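Local atomic coordinates of uncharacterized protein (Bacteroides ovatus, PDB entry 4QEY), a protein that is of unknown function but, as a DUF4425 family member resembling PLAT/LH2 and C2-like lipoproteins, may bind calcium. Residues 20-26 against 90-94; 27-32 against 54-60; 41-46 against 66-70; 95-101 against 124-128. One frame throughout, in Å; residues are numbered along the deposited sequence.

Interaction 1 of 4, residues 20-26 against 90-94; sequences SGNTDDF and GKKLK. With EDO (1,2-ethanediol), chain L; EDO (1,2-ethanediol), chain M; EDO (1,2-ethanediol), chain N.
The backbone N of Asn22 donates to the carbonyl O of Lys92 at 2.8 Å, almost straight out from the C=O, and the same two residues are tied a second time by a side chain that imitates a strand neighbour. OD1 of Asn22 takes the N-H of Lys92 on a lone pair, in the amide plane, at 2.9 Å. Its CG stands anti to the carbonyl carbon (chi1 -60°), which brings the amide round to Lys92, and the bond to OD1 then holds the amide's rotation. Asn22 is the centre of an inverse gamma turn, just where regular pairing stops. Two residues back, Ser20 and Lys94 still form a hydrogen-bonded antiparallel pair, Lys94 N reaching Ser20 O at 2.9 Å. Between Ser20 and Asn22, Gly21 has backbone angles at which a side chain would run into the carbonyl O of Ser20.

Beneath the turn, Leu93 CB lies 3.6 Å from the centroid of the Phe26 ring, a CH-pi contact over one face, while Lys91 O meets the ring edge near CZ. Thr23 crosses Leu93 at about a right angle, CG2 3.7 Å from CD1 of the leucine. On the outer side Lys91, bent at chi2, passes at a slant to the Asp25 carboxylate, CD touching OD2; OD2 of Asp25 and NZ of Lys91 form a long salt bridge of 3.8 Å. The turn thus closes strand 13-21 and leads into strand 26-36, a sheet-to-sheet connection of a beta sandwich.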
loop_
_atom_site.group_PDB
_atom_site.type_symbol
_atom_site.label_atom_id
_atom_site.label_comp_id
_atom_site.label_asym_id
_atom_site.label_seq_id
_atom_site.Cartn_x
_atom_site.Cartn_y
_atom_site.Cartn_z
ATOM N N SER A 20 1.074 -7.530 -9.700
ATOM C CA SER A 20 1.231 -8.183 -11.002
ATOM C C SER A 20 1.017 -9.692 -10.822
ATOM O O SER A 20 0.988 -10.178 -9.698
ATOM C CB SER A 20 2.591 -7.869 -11.635
ATOM O OG SER A 20 3.703 -8.351 -10.896
ATOM N N GLY A 21 0.828 -10.397 -11.926
ATOM C CA GLY A 21 0.596 -11.830 -11.925
ATOM C C GLY A 21 -0.848 -12.158 -12.187
ATOM O O GLY A 21 -1.515 -11.479 -12.978
ATOM N N ASN A 22 -1.342 -13.190 -11.491
ATOM C CA ASN A 22 -2.711 -13.676 -11.613
ATOM C C ASN A 22 -3.615 -12.843 -10.742
ATOM O O ASN A 22 -4.226 -13.372 -9.821
ATOM C CB ASN A 22 -2.763 -15.157 -11.229
ATOM C CG ASN A 22 -1.908 -16.039 -12.087
ATOM O OD1 ASN A 22 -1.059 -16.759 -11.590
ATOM N ND2 ASN A 22 -2.083 -15.985 -13.395
ATOM N N THR A 23 -3.717 -11.539 -11.047
ATOM C CA THR A 23 -4.441 -10.542 -10.244
ATOM C C THR A 23 -5.953 -10.875 -10.139
ATOM O O THR A 23 -6.589 -10.493 -9.161
ATOM C CB THR A 23 -4.243 -9.118 -10.814
ATOM O OG1 THR A 23 -4.635 -9.124 -12.190
ATOM C CG2 THR A 23 -2.802 -8.606 -10.660
ATOM N N ASP A 24 -6.502 -11.621 -11.087
ATOM C CA ASP A 24 -7.920 -11.986 -11.072
ATOM C C ASP A 24 -8.234 -13.095 -10.041
ATOM O O ASP A 24 -9.402 -13.266 -9.663
ATOM C CB ASP A 24 -8.353 -12.451 -12.473
ATOM C CG ASP A 24 -8.315 -11.360 -13.536
ATOM O OD1 ASP A 24 -8.234 -10.161 -13.165
ATOM O OD2 ASP A 24 -8.416 -11.701 -14.741
ATOM N N ASP A 25 -7.196 -13.824 -9.579
ATOM C CA ASP A 25 -7.349 -14.946 -8.651
ATOM C C ASP A 25 -7.082 -14.560 -7.177
ATOM O O ASP A 25 -7.027 -15.428 -6.313
ATOM C CB ASP A 25 -6.385 -16.066 -9.067
ATOM C CG ASP A 25 -6.718 -16.644 -10.421
ATOM O OD1 ASP A 25 -7.889 -17.007 -10.636
ATOM O OD2 ASP A 25 -5.809 -16.734 -11.259
ATOM N N PHE A 26 -6.989 -13.272 -6.893
ATOM C CA PHE A 26 -6.765 -12.735 -5.559
ATOM C C PHE A 26 -7.647 -11.532 -5.335
ATOM O O PHE A 26 -8.185 -10.983 -6.296
ATOM C CB PHE A 26 -5.275 -12.340 -5.381
ATOM C CG PHE A 26 -4.276 -13.472 -5.484
ATOM C CD1 PHE A 26 -3.748 -13.847 -6.717
ATOM C CD2 PHE A 26 -3.849 -14.153 -4.346
ATOM C CE1 PHE A 26 -2.827 -14.888 -6.812
ATOM C CE2 PHE A 26 -2.940 -15.215 -4.444
ATOM C CZ PHE A 26 -2.432 -15.566 -5.673
ATOM N N GLY A 90 -0.921 -22.915 -7.526
ATOM C CA GLY A 90 0.098 -22.328 -8.388
ATOM C C GLY A 90 -0.192 -20.959 -8.969
ATOM O O GLY A 90 0.599 -20.477 -9.782
ATOM N N LYS A 91 -1.324 -20.326 -8.586
ATOM C CA LYS A 91 -1.659 -18.968 -9.012
ATOM C C LYS A 91 -0.784 -18.009 -8.211
ATOM O O LYS A 91 -0.687 -18.149 -6.995
ATOM C CB LYS A 91 -3.160 -18.674 -8.854
ATOM C CG LYS A 91 -4.081 -19.581 -9.683
ATOM C CD LYS A 91 -3.920 -19.387 -11.185
ATOM C CE LYS A 91 -5.004 -20.072 -11.970
ATOM N NZ LYS A 91 -4.916 -19.738 -13.416
ATOM N N LYS A 92 -0.084 -17.095 -8.885
ATOM C CA LYS A 92 0.863 -16.204 -8.231
ATOM C C LYS A 92 0.456 -14.745 -8.295
ATOM O O LYS A 92 -0.049 -14.263 -9.313
ATOM C CB LYS A 92 2.277 -16.328 -8.856
ATOM C CG LYS A 92 2.902 -17.724 -8.818
ATOM C CD LYS A 92 4.322 -17.734 -9.370
ATOM C CE LYS A 92 4.952 -19.110 -9.276
ATOM N NZ LYS A 92 6.379 -19.111 -9.680
ATOM N N LEU A 93 0.732 -14.034 -7.192
ATOM C CA LEU A 93 0.552 -12.598 -7.079
ATOM C C LEU A 93 1.829 -12.003 -6.563
ATOM O O LEU A 93 2.357 -12.455 -5.553
ATOM C CB LEU A 93 -0.635 -12.169 -6.198
ATOM C CG LEU A 93 -0.999 -10.667 -6.310
ATOM C CD1 LEU A 93 -1.723 -10.384 -7.606
ATOM C CD2 LEU A 93 -1.862 -10.223 -5.173
ATOM N N LYS A 94 2.325 -10.990 -7.266
ATOM C CA LYS A 94 3.511 -10.230 -6.893
ATOM C C LYS A 94 3.061 -8.886 -6.382
ATOM O O LYS A 94 2.281 -8.203 -7.054
ATOM C CB LYS A 94 4.489 -10.083 -8.076
ATOM C CG LYS A 94 5.695 -10.968 -8.090
ATOM C CD LYS A 94 6.624 -10.456 -9.177
ATOM C CE LYS A 94 7.789 -11.378 -9.431
ATOM N NZ LYS A 94 8.590 -10.934 -10.604
HETATM C C1 EDO L . -6.536 -7.977 -7.458
HETATM O O1 EDO L . -5.479 -8.884 -7.310
HETATM C C2 EDO L . -7.266 -7.952 -6.118
HETATM O O2 EDO L . -8.341 -7.049 -6.114
HETATM C C1 EDO M . -9.820 -8.895 -8.877
HETATM O O1 EDO M . -9.493 -10.216 -8.451
HETATM C C2 EDO M . -11.016 -8.301 -8.060
HETATM O O2 EDO M . -10.684 -8.234 -6.676
HETATM C C1 EDO N . 5.781 -5.941 -8.680
HETATM O O1 EDO N . 4.443 -6.336 -8.446
HETATM C C2 EDO N . 5.750 -4.498 -9.243
HETATM O O2 EDO N . 4.967 -4.390 -10.444
#

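Interaction 2 of 4, residues 27-32 against 54-60; sequences DLNIAF and SYLVNKV. With EDO (1,2-ethanediol), chain L; EDO (1,2-ethanediol), chain M.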
loop_
_atom_site.group_PDB
_atom_site.type_symbol
_atom_site.label_atom_id
_atom_site.label_comp_id
_atom_site.label_asym_id
_atom_site.label_seq_id
_atom_site.Cartn_x
_atom_site.Cartn_y
_atom_site.Cartn_z
ATOM N N ASP A 27 -7.807 -11.146 -4.061
ATOM C CA ASP A 27 -8.414 -9.911 -3.564
ATOM C C ASP A 27 -7.338 -9.149 -2.797
ATOM O O ASP A 27 -6.790 -9.694 -1.854
ATOM C CB ASP A 27 -9.666 -10.145 -2.705
ATOM C CG ASP A 27 -10.915 -10.605 -3.417
ATOM O OD1 ASP A 27 -11.014 -10.403 -4.648
ATOM O OD2 ASP A 27 -11.825 -11.102 -2.734
ATOM N N LEU A 28 -6.974 -7.950 -3.249
ATOM C CA LEU A 28 -6.011 -7.066 -2.595
ATOM C C LEU A 28 -6.787 -5.937 -1.941
ATOM O O LEU A 28 -7.516 -5.203 -2.631
ATOM C CB LEU A 28 -4.939 -6.525 -3.579
ATOM C CG LEU A 28 -3.956 -5.491 -3.036
ATOM C CD1 LEU A 28 -3.067 -6.086 -1.922
ATOM C CD2 LEU A 28 -3.106 -4.940 -4.133
ATOM N N ASN A 29 -6.673 -5.838 -0.603
ATOM C CA ASN A 29 -7.331 -4.815 0.206
ATOM C C ASN A 29 -6.260 -4.016 0.879
ATOM O O ASN A 29 -5.383 -4.601 1.518
ATOM C CB ASN A 29 -8.301 -5.448 1.212
ATOM C CG ASN A 29 -9.242 -6.430 0.568
ATOM O OD1 ASN A 29 -10.134 -6.057 -0.200
ATOM N ND2 ASN A 29 -8.995 -7.723 0.805
ATOM N N ILE A 30 -6.246 -2.696 0.664
ATOM C CA ILE A 30 -5.194 -1.863 1.241
ATOM C C ILE A 30 -5.839 -0.656 1.956
ATOM O O ILE A 30 -6.905 -0.177 1.579
ATOM C CB ILE A 30 -4.111 -1.431 0.221
ATOM C CG1 ILE A 30 -4.704 -0.716 -0.996
ATOM C CG2 ILE A 30 -3.268 -2.633 -0.233
ATOM C CD1 ILE A 30 -3.672 -0.305 -2.137
ATOM N N ALA A 31 -5.210 -0.251 3.063
ATOM C CA ALA A 31 -5.619 0.876 3.877
ATOM C C ALA A 31 -4.420 1.760 4.153
ATOM O O ALA A 31 -3.355 1.259 4.504
ATOM C CB ALA A 31 -6.258 0.396 5.175
ATOM N N PHE A 32 -4.584 3.067 3.942
ATOM C CA PHE A 32 -3.560 4.088 4.169
ATOM C C PHE A 32 -4.009 5.064 5.231
ATOM O O PHE A 32 -5.183 5.476 5.275
ATOM C CB PHE A 32 -3.224 4.858 2.893
ATOM C CG PHE A 32 -2.754 4.067 1.700
ATOM C CD1 PHE A 32 -3.668 3.526 0.803
ATOM C CD2 PHE A 32 -1.397 3.972 1.401
ATOM C CE1 PHE A 32 -3.236 2.857 -0.344
ATOM C CE2 PHE A 32 -0.962 3.323 0.241
ATOM C CZ PHE A 32 -1.886 2.769 -0.629
ATOM N N SER A 54 -8.434 9.200 5.488
ATOM C CA SER A 54 -8.172 7.762 5.491
ATOM C C SER A 54 -8.436 7.258 4.091
ATOM O O SER A 54 -9.438 7.668 3.503
ATOM C CB SER A 54 -9.019 7.031 6.533
ATOM O OG SER A 54 -10.360 6.888 6.092
ATOM N N TYR A 55 -7.565 6.416 3.534
ATOM C CA TYR A 55 -7.800 5.918 2.184
ATOM C C TYR A 55 -7.819 4.391 2.218
ATOM O O TYR A 55 -6.815 3.740 2.485
ATOM C CB TYR A 55 -6.758 6.479 1.210
ATOM C CG TYR A 55 -6.959 6.077 -0.226
ATOM C CD1 TYR A 55 -8.199 6.238 -0.850
ATOM C CD2 TYR A 55 -5.878 5.688 -1.016
ATOM C CE1 TYR A 55 -8.386 5.886 -2.180
ATOM C CE2 TYR A 55 -6.043 5.378 -2.365
ATOM C CZ TYR A 55 -7.298 5.488 -2.944
ATOM O OH TYR A 55 -7.465 5.182 -4.271
ATOM N N LEU A 56 -9.007 3.843 2.035
ATOM C CA LEU A 56 -9.285 2.406 2.062
ATOM C C LEU A 56 -9.768 1.940 0.686
ATOM O O LEU A 56 -10.758 2.465 0.173
ATOM C CB LEU A 56 -10.329 2.093 3.147
ATOM C CG LEU A 56 -9.855 1.976 4.630
ATOM C CD1 LEU A 56 -9.166 3.246 5.185
ATOM C CD2 LEU A 56 -11.024 1.687 5.529
ATOM N N VAL A 57 -9.032 1.015 0.055
ATOM C CA VAL A 57 -9.387 0.452 -1.249
ATOM C C VAL A 57 -9.609 -1.064 -1.095
ATOM O O VAL A 57 -8.661 -1.806 -0.826
ATOM C CB VAL A 57 -8.333 0.753 -2.352
ATOM C CG1 VAL A 57 -8.897 0.464 -3.746
ATOM C CG2 VAL A 57 -7.843 2.187 -2.277
ATOM N N ASN A 58 -10.850 -1.516 -1.250
ATOM C CA ASN A 58 -11.171 -2.947 -1.216
ATOM C C ASN A 58 -11.129 -3.497 -2.617
ATOM O O ASN A 58 -11.586 -2.818 -3.542
ATOM C CB ASN A 58 -12.536 -3.206 -0.576
ATOM C CG ASN A 58 -12.582 -2.980 0.907
ATOM O OD1 ASN A 58 -11.633 -3.258 1.655
ATOM N ND2 ASN A 58 -13.739 -2.569 1.373
ATOM N N LYS A 59 -10.567 -4.712 -2.788
ATOM C CA LYS A 59 -10.452 -5.438 -4.068
ATOM C C LYS A 59 -9.889 -4.496 -5.164
ATOM O O LYS A 59 -10.573 -4.185 -6.143
ATOM C CB LYS A 59 -11.810 -6.042 -4.483
ATOM C CG LYS A 59 -12.364 -7.007 -3.449
ATOM C CD LYS A 59 -13.810 -7.428 -3.685
ATOM C CE LYS A 59 -14.247 -8.386 -2.596
ATOM N NZ LYS A 59 -15.680 -8.742 -2.684
ATOM N N VAL A 60 -8.636 -4.039 -4.958
ATOM C CA VAL A 60 -7.870 -3.165 -5.862
ATOM C C VAL A 60 -7.823 -3.801 -7.263
ATOM O O VAL A 60 -7.353 -4.925 -7.399
ATOM C CB VAL A 60 -6.451 -2.903 -5.310
ATOM C CG1 VAL A 60 -5.630 -2.065 -6.272
ATOM C CG2 VAL A 60 -6.499 -2.245 -3.939
HETATM C C1 EDO L . -6.536 -7.977 -7.458
HETATM O O1 EDO L . -5.479 -8.884 -7.310
HETATM C C2 EDO L . -7.266 -7.952 -6.118
HETATM O O2 EDO L . -8.341 -7.049 -6.114
HETATM C C1 EDO M . -9.820 -8.895 -8.877
HETATM O O1 EDO M . -9.493 -10.216 -8.451
HETATM C C2 EDO M . -11.016 -8.301 -8.060
HETATM O O2 EDO M . -10.684 -8.234 -6.676
#
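Ile30 and Val60 hold the apolar centre, CG1 of Ile30 meeting CG2 of Val60 at 3.8 Å with the two side chains crossed at about a right angle. Chi1 of 55° sets Ile30 CG1 between its backbone N and carbonyl carbon, on the side where Val60 and Val57 lie. Leu28 runs alongside Val60 with CD2 4.1 Å from CB of the valine, and Phe124 and Ile65 continue this packing inward. Farther along the same face, Phe32 CD1 touches Tyr55 CD2 at 3.6 Å; the two rings point the same way with planes 21° apart, yet are slid so far that they barely overlap.

The backbones join these side chains by antiparallel hydrogen-bonded pairs, Ile30 with Val57 and Phe32 with Tyr55. Beyond Val57 regular pairing ends, but Leu28 O still receives Val60 N at 2.8 Å. Next to it OD1 of Asn29 accepts Lys59 N at 2.9 Å, the donor tilted 33° from the amide plane, while its ND2 bonds to Ser81 OG on the next strand. A leucine at Asn29 would probably leave the Lys59 N-H and Ser81 OG without these partners. At the polar edge Asp27 and Lys59 lie side by side, though OD2 of Asp27 and NZ of Lys59 stay 4.5 Å apart, beyond a salt bridge. A short edge strand, continued past its end by one asparagine side-chain bond and one backbone bond, here borders one sheet of a beta sandwich.

Interaction 3 of 4, residues 41-46 against 66-70; sequences AKLYNE and SCQTG
Tyr44 and Gln68, which bury the most surface here, form a single antiparallel bridge: Tyr44 N donates to Gln68 O at 2.8 Å, and Gln68 N donates to Tyr44 O at 2.9 Å. Both side chains lie against the partner strand's backbone. The Tyr44 ring turns an edge to the peptide between Thr69 and Gly70, with CE2 4.2 Å from Gly70 N. With chi1 at 67°, Gln68 CG sits between its own backbone N and carbonyl carbon, 3.5 Å from Tyr44 O, and the extended chain takes OE1 to a water that also contacts Tyr44 O and Ser66 OG. A second water joins Lys42 O to Gly70 N where direct pairing has ended.

Thr69, third in buried surface, offers its methyl CG2 to Ala41 CB at 3.9 Å. Its OG1 donates to Gly70 O in the carbonyl plane and receives His13 N. Beside it Leu43 CD1 rests on Cys67 SG at 3.8 Å.

The bridge fastens the short strand 43-44, which also pairs with strand 50-52, to the end of strand 64-68. Strand 13-21 flanks strand 64-68, and Leu43 and Cys67 reach inward to Tyr55 of strand 55-57 and Met76 of strand 73-84.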
loop_
_atom_site.group_PDB
_atom_site.type_symbol
_atom_site.label_atom_id
_atom_site.label_comp_id
_atom_site.label_asym_id
_atom_site.label_seq_id
_atom_site.Cartn_x
_atom_site.Cartn_y
_atom_site.Cartn_z
ATOM N N ALA A 41 -3.529 14.118 8.719
ATOM C CA ALA A 41 -3.128 14.534 7.387
ATOM C C ALA A 41 -4.195 14.284 6.323
ATOM O O ALA A 41 -4.831 13.228 6.287
ATOM C CB ALA A 41 -1.872 13.786 6.990
ATOM N N LYS A 42 -4.332 15.249 5.410
ATOM C CA LYS A 42 -5.151 15.091 4.217
ATOM C C LYS A 42 -4.475 14.097 3.289
ATOM O O LYS A 42 -3.244 14.070 3.247
ATOM C CB LYS A 42 -5.356 16.430 3.512
ATOM C CG LYS A 42 -6.304 17.386 4.180
ATOM C CD LYS A 42 -6.740 18.352 3.108
ATOM C CE LYS A 42 -7.834 19.297 3.500
ATOM N NZ LYS A 42 -8.533 19.815 2.283
ATOM N N LEU A 43 -5.229 13.277 2.558
ATOM C CA LEU A 43 -4.567 12.310 1.673
ATOM C C LEU A 43 -4.866 12.637 0.218
ATOM O O LEU A 43 -5.967 13.066 -0.117
ATOM C CB LEU A 43 -4.967 10.853 1.997
ATOM C CG LEU A 43 -4.676 10.357 3.417
ATOM C CD1 LEU A 43 -5.138 8.927 3.580
ATOM C CD2 LEU A 43 -3.181 10.484 3.765
ATOM N N TYR A 44 -3.877 12.435 -0.639
ATOM C CA TYR A 44 -3.996 12.766 -2.044
ATOM C C TYR A 44 -3.509 11.659 -2.929
ATOM O O TYR A 44 -2.593 10.927 -2.562
ATOM C CB TYR A 44 -3.171 14.041 -2.349
ATOM C CG TYR A 44 -3.490 15.231 -1.472
ATOM C CD1 TYR A 44 -4.567 16.062 -1.759
ATOM C CD2 TYR A 44 -2.701 15.540 -0.365
ATOM C CE1 TYR A 44 -4.870 17.156 -0.951
ATOM C CE2 TYR A 44 -2.987 16.639 0.442
ATOM C CZ TYR A 44 -4.068 17.452 0.139
ATOM O OH TYR A 44 -4.348 18.562 0.904
ATOM N N ASN A 45 -4.083 11.562 -4.130
ATOM C CA ASN A 45 -3.628 10.599 -5.140
ATOM C C ASN A 45 -2.474 11.243 -5.935
ATOM O O ASN A 45 -2.086 12.371 -5.623
ATOM C CB ASN A 45 -4.786 10.152 -6.053
ATOM C CG ASN A 45 -5.451 11.231 -6.878
ATOM O OD1 ASN A 45 -5.022 12.385 -6.950
ATOM N ND2 ASN A 45 -6.520 10.867 -7.553
ATOM N N GLU A 46 -1.944 10.547 -6.961
ATOM C CA GLU A 46 -0.843 11.008 -7.825
ATOM C C GLU A 46 -1.165 12.360 -8.513
ATOM O O GLU A 46 -0.252 13.169 -8.670
ATOM C CB GLU A 46 -0.500 9.940 -8.897
ATOM C CG GLU A 46 -1.665 9.391 -9.733
ATOM C CD GLU A 46 -2.780 8.602 -9.053
ATOM O OE1 GLU A 46 -2.549 8.043 -7.955
ATOM O OE2 GLU A 46 -3.890 8.537 -9.633
ATOM N N SER A 66 -1.455 4.718 -5.414
ATOM C CA SER A 66 -0.598 5.678 -4.744
ATOM C C SER A 66 -1.399 6.518 -3.762
ATOM O O SER A 66 -2.565 6.849 -4.013
ATOM C CB SER A 66 0.084 6.572 -5.772
ATOM O OG SER A 66 0.874 7.561 -5.140
ATOM N N CYS A 67 -0.759 6.860 -2.645
ATOM C CA CYS A 67 -1.326 7.723 -1.622
ATOM C C CYS A 67 -0.204 8.592 -1.036
ATOM O O CYS A 67 0.881 8.083 -0.772
ATOM C CB CYS A 67 -2.042 6.907 -0.553
ATOM S SG CYS A 67 -2.999 7.907 0.602
ATOM N N GLN A 68 -0.443 9.906 -0.889
ATOM C CA GLN A 68 0.554 10.841 -0.348
ATOM C C GLN A 68 -0.081 11.929 0.526
ATOM O O GLN A 68 -1.275 12.197 0.416
ATOM C CB GLN A 68 1.351 11.514 -1.488
ATOM C CG GLN A 68 0.525 12.456 -2.365
ATOM C CD GLN A 68 1.235 12.864 -3.609
ATOM O OE1 GLN A 68 1.547 12.042 -4.462
ATOM N NE2 GLN A 68 1.404 14.159 -3.787
ATOM N N THR A 69 0.752 12.569 1.364
ATOM C CA THR A 69 0.400 13.704 2.213
ATOM C C THR A 69 0.853 15.011 1.557
ATOM O O THR A 69 1.401 15.005 0.453
ATOM C CB THR A 69 1.038 13.577 3.624
ATOM O OG1 THR A 69 2.454 13.637 3.513
ATOM C CG2 THR A 69 0.624 12.361 4.365
ATOM N N GLY A 70 0.696 16.107 2.289
ATOM C CA GLY A 70 1.194 17.417 1.907
ATOM C C GLY A 70 2.634 17.510 2.354
ATOM O O GLY A 70 3.186 16.519 2.854
HETATM O O HOH W 1 -1.573 15.846 3.869
HETATM O O HOH W 2 -0.119 9.782 -4.399
#

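Interaction 4 of 4, residues 95-101 against 124-128; sequences ISVIAYI and FSVST
Val97 fits between Phe124 and Val126 like a forked wedge. Its CG2 presses on CE1 of the Phe124 ring at 3.6 Å, approaching obliquely, while CG1 meets CB of Val126 at 3.7 Å. The fork is set by chi1 of -172°, with CG1 anti to the backbone N and CG2 anti to the carbonyl carbon, so that each methyl serves a different neighbour. The valines slide past one another in opposite directions, and CG2 of Val126 also lies against Val97 CG1. Ile95 crosses the phenyl ring at about a right angle and touches CE2 of Phe124 with its CG2 at 4.1 Å, so the dip between Ile95 and Val97 holds one rim of the ring.

At Ala99 the side chain is small and the backbones close in. The CA atoms of Val97 and Val126 are 7.1 Å apart, but those of Ala99 and Thr128 only 5.2 Å. Ala99 presents a shallow place, and Thr128 fills it by setting CG2 3.7 Å from Ala99 CB. Ile101 then reaches back across, its CG1 4.1 Å from Thr128 CB. Cutting Val97 back to an alanine would probably open a gap between Phe124 and Val126 and let the phenyl ring turn more freely.

The strands run near-parallel, 18° apart, in different sheets. No hydrogen bond links the two segments; Thr128 OG1 pairs instead with His13 and Met76. Cohesion therefore rests on hydrocarbon burial and close fit, the chemistry of a sandwich interior.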
loop_
_atom_site.group_PDB
_atom_site.type_symbol
_atom_site.label_atom_id
_atom_site.label_comp_id
_atom_site.label_asym_id
_atom_site.label_seq_id
_atom_site.Cartn_x
_atom_site.Cartn_y
_atom_site.Cartn_z
ATOM N N ILE A 95 3.513 -8.518 -5.180
ATOM C CA ILE A 95 3.187 -7.245 -4.532
ATOM C C ILE A 95 4.454 -6.486 -4.216
ATOM O O ILE A 95 5.390 -7.065 -3.668
ATOM C CB ILE A 95 2.353 -7.499 -3.230
ATOM C CG1 ILE A 95 0.955 -8.106 -3.523
ATOM C CG2 ILE A 95 2.239 -6.262 -2.325
ATOM C CD1 ILE A 95 -0.035 -7.197 -4.286
ATOM N N SER A 96 4.481 -5.190 -4.549
ATOM C CA SER A 96 5.572 -4.317 -4.138
ATOM C C SER A 96 4.959 -3.126 -3.408
ATOM O O SER A 96 3.965 -2.557 -3.876
ATOM C CB SER A 96 6.472 -3.888 -5.296
ATOM O OG SER A 96 5.910 -2.865 -6.101
ATOM N N VAL A 97 5.485 -2.823 -2.218
ATOM C CA VAL A 97 5.044 -1.688 -1.404
ATOM C C VAL A 97 6.270 -0.793 -1.224
ATOM O O VAL A 97 7.226 -1.212 -0.570
ATOM C CB VAL A 97 4.391 -2.097 -0.059
ATOM C CG1 VAL A 97 3.791 -0.883 0.627
ATOM C CG2 VAL A 97 3.324 -3.183 -0.253
ATOM N N ILE A 98 6.280 0.390 -1.861
ATOM C CA ILE A 98 7.440 1.286 -1.785
ATOM C C ILE A 98 7.023 2.595 -1.094
ATOM O O ILE A 98 6.069 3.260 -1.512
ATOM C CB ILE A 98 8.106 1.560 -3.160
ATOM C CG1 ILE A 98 8.370 0.246 -3.930
ATOM C CG2 ILE A 98 9.411 2.306 -2.949
ATOM C CD1 ILE A 98 8.729 0.415 -5.396
ATOM N N ALA A 99 7.768 2.944 -0.034
ATOM C CA ALA A 99 7.556 4.133 0.778
ATOM C C ALA A 99 8.585 5.208 0.438
ATOM O O ALA A 99 9.779 4.917 0.280
ATOM C CB ALA A 99 7.633 3.774 2.251
ATOM N N TYR A 100 8.109 6.453 0.311
ATOM C CA TYR A 100 8.918 7.615 -0.037
ATOM C C TYR A 100 8.692 8.783 0.921
ATOM O O TYR A 100 7.616 8.914 1.506
ATOM C CB TYR A 100 8.594 8.100 -1.470
ATOM C CG TYR A 100 8.690 7.070 -2.572
ATOM C CD1 TYR A 100 7.585 6.300 -2.930
ATOM C CD2 TYR A 100 9.853 6.933 -3.330
ATOM C CE1 TYR A 100 7.653 5.372 -3.969
ATOM C CE2 TYR A 100 9.935 6.008 -4.373
ATOM C CZ TYR A 100 8.826 5.237 -4.696
ATOM O OH TYR A 100 8.876 4.309 -5.710
ATOM N N ILE A 101 9.708 9.647 1.056
ATOM C CA ILE A 101 9.670 10.929 1.758
ATOM C C ILE A 101 10.338 11.891 0.795
ATOM O O ILE A 101 11.543 11.758 0.535
ATOM C CB ILE A 101 10.255 10.967 3.199
ATOM C CG1 ILE A 101 9.644 9.876 4.110
ATOM C CG2 ILE A 101 10.055 12.368 3.802
ATOM C CD1 ILE A 101 10.364 9.700 5.498
ATOM N N PHE A 124 0.184 -7.653 5.268
ATOM C CA PHE A 124 1.414 -6.868 5.253
ATOM C C PHE A 124 1.146 -5.501 5.838
ATOM O O PHE A 124 0.001 -5.041 5.854
ATOM C CB PHE A 124 2.043 -6.750 3.844
ATOM C CG PHE A 124 1.229 -6.040 2.801
ATOM C CD1 PHE A 124 1.210 -4.648 2.739
ATOM C CD2 PHE A 124 0.509 -6.757 1.851
ATOM C CE1 PHE A 124 0.440 -3.981 1.773
ATOM C CE2 PHE A 124 -0.249 -6.094 0.879
ATOM C CZ PHE A 124 -0.264 -4.707 0.836
ATOM N N SER A 125 2.213 -4.859 6.323
ATOM C CA SER A 125 2.191 -3.517 6.910
ATOM C C SER A 125 3.526 -2.865 6.660
ATOM O O SER A 125 4.570 -3.427 7.026
ATOM C CB SER A 125 1.860 -3.578 8.402
ATOM O OG SER A 125 1.847 -2.284 8.975
ATOM N N VAL A 126 3.510 -1.715 5.967
ATOM C CA VAL A 126 4.723 -0.952 5.619
ATOM C C VAL A 126 4.501 0.519 5.962
ATOM O O VAL A 126 3.438 1.071 5.681
ATOM C CB VAL A 126 5.114 -1.134 4.118
ATOM C CG1 VAL A 126 6.415 -0.404 3.774
ATOM C CG2 VAL A 126 5.227 -2.613 3.748
ATOM N N SER A 127 5.504 1.150 6.553
ATOM C CA SER A 127 5.442 2.549 6.942
ATOM C C SER A 127 6.658 3.306 6.396
ATOM O O SER A 127 7.671 2.678 6.060
ATOM C CB SER A 127 5.366 2.659 8.464
ATOM O OG SER A 127 5.253 4.005 8.891
ATOM N N THR A 128 6.552 4.653 6.294
ATOM C CA THR A 128 7.650 5.519 5.836
ATOM C C THR A 128 8.658 5.762 6.959
ATOM O O THR A 128 9.787 6.131 6.669
ATOM C CB THR A 128 7.118 6.866 5.317
ATOM O OG1 THR A 128 6.318 7.474 6.334
ATOM C CG2 THR A 128 6.311 6.742 4.026
#

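How the interactions relate
The four contacts sample a two-sheet beta sandwich at different levels. Interactions 1 and 3 lie on opposite sides of the chain's centre, their centres about 27 Å apart, yet both draw on the sheet containing strands 13-21, 64-68 and 92-101. Interaction 2 edges the facing sheet, and interaction 4, about 14 Å from both 2 and 3 between centres, packs one sheet on the other. Along the chain, 2 and 3 interleave and both nest within the loop closed by 1; interaction 4 opens afterwards, on strand 92-101, which 1 has already used. Phe32 touches Cys67, and Ile30 touches Phe124, so edge pairing and interior packing merge into one continuous core.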